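Local coordinates for RNA methyltransferase, TrmH family (Porphyromonas gingivalis, PDB 2I6D), which probably methylates RNA, as a member of the TrmH family of SPOUT-type, SAM-dependent methyltransferases, at residues 7-12 with 65-70. Residues are numbered along the deposited sequence; the frame is centred on the assembly and turned at random.
Sequences ANQIKF and EVVELP
Q9 and E65 meet across a helix-on-sheet interface in the probable substrate-binding domain, where helix 7-15 lies against one face of a four-stranded mixed sheet and strand 65-69 forms an outer strand of that sheet. The pair is a worked example of a thin, partly hydrated contact: it buries just 94 Å² and is carried by one amide. Q9 NE2 approaches the carboxylate of E65 to 3.1 Å from OE1, the two flat groups turned 72° against each other. Two waters link Q9 NE2 to the carboxylate of E65, one to each oxygen. The water that donates to E65 OE2 accepts from Q9 NE2 at 3.1 Å. Its counterpart at E65 OE1 accepts from Q9 NE2 at 2.9 Å. Both water-to-carboxylate separations are unusually short and so somewhat doubtful. Beside the amide, V67 CG2 lies 4.2 Å from Q9 NE2, the nonpolar side of the contact.

The backbones stay well apart, with 10.1 Å between the CA atoms of Q9 and V67. The side chains of Q9 and E65 come from opposite directions. Q9 leaves the helix with CG anti to its carbonyl carbon (chi1 -72°) and runs extended from there toward the strand. Both Q9 and E65 also rest on M47 of the neighbouring strand 45-51, which pairs with 65-69. The backbone N of S6 donates to Q9 OE1, which, with the waters on Q9 NE2, probably helps set the rotation of the amide.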
ATOM      1  N   ALA A   7      25.638 -17.662   6.494  1.00 30.60           N
ATOM      2  CA  ALA A   7      25.009 -18.145   5.269  1.00 30.40           C
ATOM      3  C   ALA A   7      23.496 -18.234   5.442  1.00 30.41           C
ATOM      4  O   ALA A   7      22.749 -17.900   4.531  1.00 30.29           O
ATOM      5  CB  ALA A   7      25.576 -19.487   4.867  1.00 30.10           C
ATOM      6  N   ASN A   8      23.051 -18.682   6.617  1.00 30.45           N
ATOM      7  CA  ASN A   8      21.622 -18.742   6.910  1.00 31.34           C
ATOM      8  C   ASN A   8      20.952 -17.370   6.874  1.00 30.59           C
ATOM      9  O   ASN A   8      19.861 -17.211   6.337  1.00 31.36           O
ATOM     10  CB  ASN A   8      21.368 -19.458   8.240  1.00 31.44           C
ATOM     11  CG  ASN A   8      21.717 -20.933   8.178  1.00 33.50           C
ATOM     12  OD1 ASN A   8      21.917 -21.501   7.093  1.00 35.13           O
ATOM     13  ND2 ASN A   8      21.815 -21.564   9.345  1.00 34.42           N
ATOM     14  N   GLN A   9      21.617 -16.365   7.423  1.00 30.22           N
ATOM     15  CA  GLN A   9      21.046 -15.026   7.455  1.00 29.49           C
ATOM     16  C   GLN A   9      20.888 -14.448   6.052  1.00 28.48           C
ATOM     17  O   GLN A   9      19.864 -13.857   5.722  1.00 27.51           O
ATOM     18  CB  GLN A   9      21.886 -14.114   8.341  1.00 30.33           C
ATOM     19  CG  GLN A   9      21.725 -14.433   9.823  1.00 30.83           C
ATOM     20  CD  GLN A   9      22.659 -13.629  10.686  1.00 32.72           C
ATOM     21  OE1 GLN A   9      23.802 -13.361  10.306  1.00 33.08           O
ATOM     22  NE2 GLN A   9      22.189 -13.248  11.863  1.00 32.66           N
ATOM     23  N   ILE A  10      21.907 -14.646   5.221  1.00 27.98           N
ATOM     24  CA  ILE A  10      21.877 -14.206   3.834  1.00 27.66           C
ATOM     25  C   ILE A  10      20.746 -14.914   3.065  1.00 27.12           C
ATOM     26  O   ILE A  10      19.974 -14.281   2.363  1.00 27.09           O
ATOM     27  CB  ILE A  10      23.272 -14.417   3.171  1.00 27.85           C
ATOM     28  CG1 ILE A  10      24.276 -13.408   3.765  1.00 28.03           C
ATOM     29  CG2 ILE A  10      23.184 -14.297   1.641  1.00 28.85           C
ATOM     30  CD1 ILE A  10      25.715 -13.637   3.348  1.00 28.46           C
ATOM     31  N   LYS A  11      20.631 -16.223   3.237  1.00 27.97           N
ATOM     32  CA  LYS A  11      19.554 -16.986   2.610  1.00 28.59           C
ATOM     33  C   LYS A  11      18.175 -16.456   3.039  1.00 28.23           C
ATOM     34  O   LYS A  11      17.301 -16.182   2.203  1.00 27.76           O
ATOM     35  CB  LYS A  11      19.708 -18.471   2.948  1.00 28.45           C
ATOM     36  CG  LYS A  11      18.658 -19.382   2.365  1.00 32.12           C
ATOM     37  CD  LYS A  11      19.016 -20.829   2.716  1.00 37.02           C
ATOM     38  CE  LYS A  11      18.046 -21.827   2.099  1.00 42.26           C
ATOM     39  NZ  LYS A  11      16.732 -21.789   2.815  1.00 46.10           N
ATOM     40  N   PHE A  12      18.004 -16.258   4.342  1.00 28.13           N
ATOM     41  CA  PHE A  12      16.772 -15.688   4.877  1.00 27.70           C
ATOM     42  C   PHE A  12      16.438 -14.320   4.274  1.00 28.15           C
ATOM     43  O   PHE A  12      15.333 -14.126   3.765  1.00 27.55           O
ATOM     44  CB  PHE A  12      16.868 -15.588   6.408  1.00 28.40           C
ATOM     45  CG  PHE A  12      15.741 -14.839   7.032  1.00 29.07           C
ATOM     46  CD1 PHE A  12      14.500 -15.454   7.201  1.00 31.22           C
ATOM     47  CD2 PHE A  12      15.914 -13.514   7.455  1.00 30.96           C
ATOM     48  CE1 PHE A  12      13.439 -14.756   7.777  1.00 32.24           C
ATOM     49  CE2 PHE A  12      14.863 -12.816   8.037  1.00 28.63           C
ATOM     50  CZ  PHE A  12      13.623 -13.444   8.197  1.00 29.94           C
ATOM     51  N   GLU A  65      17.591  -8.842  16.033  1.00 33.24           N
ATOM     52  CA  GLU A  65      18.956  -9.162  15.670  1.00 33.49           C
ATOM     53  C   GLU A  65      19.563  -8.030  14.820  1.00 32.20           C
ATOM     54  O   GLU A  65      19.119  -7.769  13.690  1.00 32.26           O
ATOM     55  CB  GLU A  65      19.018 -10.480  14.930  1.00 33.86           C
ATOM     56  CG  GLU A  65      20.418 -10.870  14.577  1.00 37.63           C
ATOM     57  CD  GLU A  65      20.616 -12.354  14.627  1.00 42.72           C
ATOM     58  OE1 GLU A  65      21.755 -12.766  14.929  1.00 44.29           O
ATOM     59  OE2 GLU A  65      19.631 -13.094  14.371  1.00 45.88           O
ATOM     60  N   VAL A  66      20.570  -7.369  15.384  1.00 30.91           N
ATOM     61  CA  VAL A  66      21.218  -6.235  14.754  1.00 30.26           C
ATOM     62  C   VAL A  66      22.628  -6.634  14.349  1.00 29.57           C
ATOM     63  O   VAL A  66      23.409  -7.113  15.185  1.00 28.64           O
ATOM     64  CB  VAL A  66      21.248  -5.019  15.707  1.00 31.02           C
ATOM     65  CG1 VAL A  66      21.989  -3.856  15.070  1.00 30.92           C
ATOM     66  CG2 VAL A  66      19.821  -4.611  16.071  1.00 30.84           C
ATOM     67  N   VAL A  67      22.946  -6.483  13.065  1.00 28.26           N
ATOM     68  CA  VAL A  67      24.266  -6.902  12.561  1.00 28.49           C
ATOM     69  C   VAL A  67      24.922  -5.678  11.988  1.00 28.17           C
ATOM     70  O   VAL A  67      24.394  -5.097  11.053  1.00 27.54           O
ATOM     71  CB  VAL A  67      24.202  -8.002  11.460  1.00 28.12           C
ATOM     72  CG1 VAL A  67      25.613  -8.453  11.065  1.00 29.00           C
ATOM     73  CG2 VAL A  67      23.373  -9.227  11.913  1.00 30.77           C
ATOM     74  N   GLU A  68      26.052  -5.267  12.554  1.00 27.94           N
ATOM     75  CA  GLU A  68      26.796  -4.154  11.983  1.00 29.35           C
ATOM     76  C   GLU A  68      27.762  -4.724  10.960  1.00 29.36           C
ATOM     77  O   GLU A  68      28.568  -5.593  11.291  1.00 29.68           O
ATOM     78  CB  GLU A  68      27.559  -3.366  13.061  1.00 29.41           C
ATOM     79  CG  GLU A  68      28.438  -2.226  12.516  1.00 30.33           C
ATOM     80  CD  GLU A  68      29.509  -1.759  13.514  1.00 31.79           C
ATOM     81  OE1 GLU A  68      29.130  -1.208  14.568  1.00 35.16           O
ATOM     82  OE2 GLU A  68      30.727  -1.927  13.239  1.00 35.52           O
ATOM     83  N   LEU A  69      27.685  -4.217   9.732  1.00 29.60           N
ATOM     84  CA  LEU A  69      28.513  -4.700   8.634  1.00 30.16           C
ATOM     85  C   LEU A  69      29.603  -3.700   8.254  1.00 29.61           C
ATOM     86  O   LEU A  69      29.399  -2.487   8.374  1.00 29.71           O
ATOM     87  CB  LEU A  69      27.631  -5.003   7.426  1.00 30.64           C
ATOM     88  CG  LEU A  69      26.649  -6.171   7.584  1.00 32.70           C
ATOM     89  CD1 LEU A  69      25.794  -6.253   6.357  1.00 35.53           C
ATOM     90  CD2 LEU A  69      27.360  -7.483   7.802  1.00 34.01           C
ATOM     91  N   PRO A  70      30.754  -4.191   7.765  1.00 29.36           N
ATOM     92  CA  PRO A  70      31.802  -3.238   7.413  1.00 29.10           C
ATOM     93  C   PRO A  70      31.406  -2.464   6.170  1.00 29.22           C
ATOM     94  O   PRO A  70      30.561  -2.922   5.393  1.00 28.44           O
ATOM     95  CB  PRO A  70      33.010  -4.138   7.112  1.00 29.61           C
ATOM     96  CG  PRO A  70      32.400  -5.423   6.654  1.00 29.72           C
ATOM     97  CD  PRO A  70      31.152  -5.584   7.483  1.00 28.97           C
TER
HETATM   98  O   HOH W   1      19.451 -14.633  12.362  1.00 52.79           O
HETATM   99  O   HOH W   2      23.858 -12.081  13.947  1.00 61.69           O